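Local coordinates for protein putative oxidoreductase (Mycobacterium avium, PDB 3QHA) that probably catalyses NAD(P)-dependent oxidation of a small hydroxy acid, as 3-hydroxyisobutyrate dehydrogenases do, at residues D72-V78 and T99-S105. Residues are numbered along the deposited sequence; the frame is centred on the assembly and turned at random.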
loop_
_atom_site.group_PDB
_atom_site.type_symbol
_atom_site.label_atom_id
_atom_site.label_comp_id
_atom_site.label_asym_id
_atom_site.label_seq_id
_atom_site.Cartn_x
_atom_site.Cartn_y
_atom_site.Cartn_z
ATOM N N ASP B 72 -13.135 -26.146 23.121
ATOM C CA ASP B 72 -11.989 -26.846 22.529
ATOM C C ASP B 72 -10.930 -25.876 22.011
ATOM O O ASP B 72 -9.733 -26.159 22.093
ATOM C CB ASP B 72 -12.437 -27.736 21.366
ATOM C CG ASP B 72 -13.454 -28.781 21.780
ATOM O OD1 ASP B 72 -14.516 -28.858 21.129
ATOM O OD2 ASP B 72 -13.195 -29.520 22.753
ATOM N N LEU B 73 -11.380 -24.756 21.448
ATOM C CA LEU B 73 -10.486 -23.752 20.871
ATOM C C LEU B 73 -10.898 -22.374 21.368
ATOM O O LEU B 73 -11.975 -21.882 21.030
ATOM C CB LEU B 73 -10.532 -23.812 19.342
ATOM C CG LEU B 73 -9.758 -22.746 18.554
ATOM C CD1 LEU B 73 -8.282 -22.717 18.935
ATOM C CD2 LEU B 73 -9.921 -22.981 17.064
ATOM N N ILE B 74 -10.030 -21.759 22.163
ATOM C CA ILE B 74 -10.354 -20.526 22.873
ATOM C C ILE B 74 -9.548 -19.373 22.300
ATOM O O ILE B 74 -8.320 -19.387 22.346
ATOM C CB ILE B 74 -10.036 -20.654 24.376
ATOM C CG1 ILE B 74 -10.843 -21.795 24.999
ATOM C CG2 ILE B 74 -10.327 -19.343 25.101
ATOM C CD1 ILE B 74 -10.322 -22.235 26.344
ATOM N N HIS B 75 -10.249 -18.374 21.772
ATOM C CA HIS B 75 -9.619 -17.213 21.157
ATOM C C HIS B 75 -9.514 -16.066 22.160
ATOM O O HIS B 75 -10.466 -15.793 22.899
ATOM C CB HIS B 75 -10.437 -16.759 19.951
ATOM C CG HIS B 75 -10.552 -17.790 18.872
ATOM N ND1 HIS B 75 -9.606 -17.940 17.881
ATOM C CD2 HIS B 75 -11.513 -18.710 18.615
ATOM C CE1 HIS B 75 -9.973 -18.914 17.067
ATOM N NE2 HIS B 75 -11.125 -19.399 17.491
ATOM N N ILE B 76 -8.365 -15.392 22.180
ATOM C CA ILE B 76 -8.140 -14.268 23.093
ATOM C C ILE B 76 -7.682 -13.021 22.336
ATOM O O ILE B 76 -6.653 -13.039 21.658
ATOM C CB ILE B 76 -7.084 -14.617 24.165
ATOM C CG1 ILE B 76 -7.568 -15.771 25.046
ATOM C CG2 ILE B 76 -6.772 -13.398 25.037
ATOM C CD1 ILE B 76 -6.495 -16.305 25.971
ATOM N N THR B 77 -8.460 -11.946 22.460
ATOM C CA THR B 77 -8.101 -10.636 21.923
ATOM C C THR B 77 -8.356 -9.584 22.995
ATOM O O THR B 77 -9.494 -9.160 23.193
ATOM C CB THR B 77 -8.928 -10.287 20.665
ATOM O OG1 THR B 77 -8.743 -11.299 19.671
ATOM C CG2 THR B 77 -8.507 -8.934 20.094
ATOM N N VAL B 78 -7.294 -9.178 23.691
ATOM C CA VAL B 78 -7.393 -8.187 24.770
ATOM C C VAL B 78 -6.321 -7.098 24.596
ATOM O O VAL B 78 -5.651 -7.051 23.564
ATOM C CB VAL B 78 -7.315 -8.864 26.164
ATOM C CG1 VAL B 78 -8.546 -9.732 26.398
ATOM C CG2 VAL B 78 -6.037 -9.688 26.298
ATOM N N THR B 99 -6.888 -28.826 25.002
ATOM C CA THR B 99 -7.447 -27.520 24.640
ATOM C C THR B 99 -6.408 -26.656 23.929
ATOM O O THR B 99 -5.226 -26.690 24.274
ATOM C CB THR B 99 -7.940 -26.753 25.888
ATOM O OG1 THR B 99 -8.971 -27.503 26.542
ATOM C CG2 THR B 99 -8.486 -25.379 25.507
ATOM N N VAL B 100 -6.857 -25.886 22.939
ATOM C CA VAL B 100 -5.998 -24.930 22.246
ATOM C C VAL B 100 -6.403 -23.501 22.598
ATOM O O VAL B 100 -7.589 -23.170 22.608
ATOM C CB VAL B 100 -6.068 -25.098 20.716
ATOM C CG1 VAL B 100 -5.077 -24.160 20.033
ATOM C CG2 VAL B 100 -5.795 -26.547 20.318
ATOM N N ILE B 101 -5.410 -22.665 22.887
ATOM C CA ILE B 101 -5.634 -21.245 23.135
ATOM C C ILE B 101 -4.940 -20.446 22.040
ATOM O O ILE B 101 -3.726 -20.567 21.860
ATOM C CB ILE B 101 -5.085 -20.816 24.507
ATOM C CG1 ILE B 101 -5.731 -21.648 25.619
ATOM C CG2 ILE B 101 -5.339 -19.329 24.739
ATOM C CD1 ILE B 101 -5.341 -21.218 27.018
ATOM N N ALA B 102 -5.714 -19.642 21.313
ATOM C CA ALA B 102 -5.193 -18.807 20.231
ATOM C C ALA B 102 -5.183 -17.335 20.638
ATOM O O ALA B 102 -6.232 -16.763 20.924
ATOM C CB ALA B 102 -6.026 -18.997 18.972
ATOM N N ILE B 103 -3.999 -16.726 20.646
ATOM C CA ILE B 103 -3.845 -15.318 21.018
ATOM C C ILE B 103 -3.742 -14.438 19.769
ATOM O O ILE B 103 -2.838 -14.612 18.951
ATOM C CB ILE B 103 -2.599 -15.104 21.895
ATOM C CG1 ILE B 103 -2.622 -16.048 23.103
ATOM C CG2 ILE B 103 -2.525 -13.658 22.371
ATOM C CD1 ILE B 103 -1.315 -16.090 23.867
ATOM N N HIS B 104 -4.670 -13.491 19.632
ATOM C CA HIS B 104 -4.756 -12.642 18.440
ATOM C C HIS B 104 -4.300 -11.197 18.652
ATOM O O HIS B 104 -4.020 -10.490 17.685
ATOM C CB HIS B 104 -6.189 -12.626 17.918
ATOM C CG HIS B 104 -6.744 -13.986 17.637
ATOM N ND1 HIS B 104 -6.240 -14.806 16.651
ATOM C CD2 HIS B 104 -7.766 -14.666 18.206
ATOM C CE1 HIS B 104 -6.925 -15.935 16.628
ATOM N NE2 HIS B 104 -7.856 -15.875 17.562
ATOM N N SER B 105 -4.238 -10.748 19.902
ATOM C CA SER B 105 -3.841 -9.369 20.193
ATOM C C SER B 105 -2.332 -9.263 20.391
ATOM O O SER B 105 -1.626 -10.273 20.430
ATOM C CB SER B 105 -4.580 -8.846 21.419
ATOM O OG SER B 105 -4.438 -9.728 22.517
#
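From Asp-72 to His-104 five backbone hydrogen bonds join segments 72-78 and 99-105, whose strands 73-76 and 100-103 run parallel, in the alternating pattern of a parallel ladder. Val-100 N reaches Asp-72 O, Ile-74 N and O take Val-100 O and Ala-102 N, and Ile-76 N and O take Ala-102 O and His-104 N, the last at 2.9 Å. A side chain prolongs the ladder past the strand ends: Ser-105 OG, held between its own backbone N and carbonyl carbon (chi1 52°), accepts a hydrogen bond from Val-78 N at 3.1 Å.

Two imidazoles form the polar side-chain link. His-75 ND1 and His-104 NE2 are 2.7 Å apart in a hydrogen bond that either ring could donate; the rings meet rim to rim, their planes only 18° apart. Because His-104 ND1 is bonded to Ala-129 O, both nitrogens of this buried ring are engaged, which fixes its rotation. Beside it, Thr-77 OG1 approaches His-104 CB at 3.4 Å while hydrogen-bonding to Tyr-20 OH.

Apolar contacts flank the ladder on both faces. On the histidine face, Leu-73, its CG turned away from the backbone nitrogen (chi1 174°), brings CD1 to 3.7 Å from Val-100 CG1. On the other face Ile-76 CD1 presses tightly on Ile-101 CG2 at 3.5 Å, and Ile-74 CD1 rests on Thr-99 CG2 at 3.7 Å.

The pair belongs to a right-handed beta-alpha-beta crossover of the Rossmann-type domain. Its connecting helix 81-92 covers the isoleucine face through Val-84, Val-88 and Leu-91, whereas helix 151-164 packs on the opposite face, with Phe-161 against Leu-73 and Ala-102 and Trp-164 steeply inclined to both histidines. Strands 18-21 and 125-132 continue the sheet on either side.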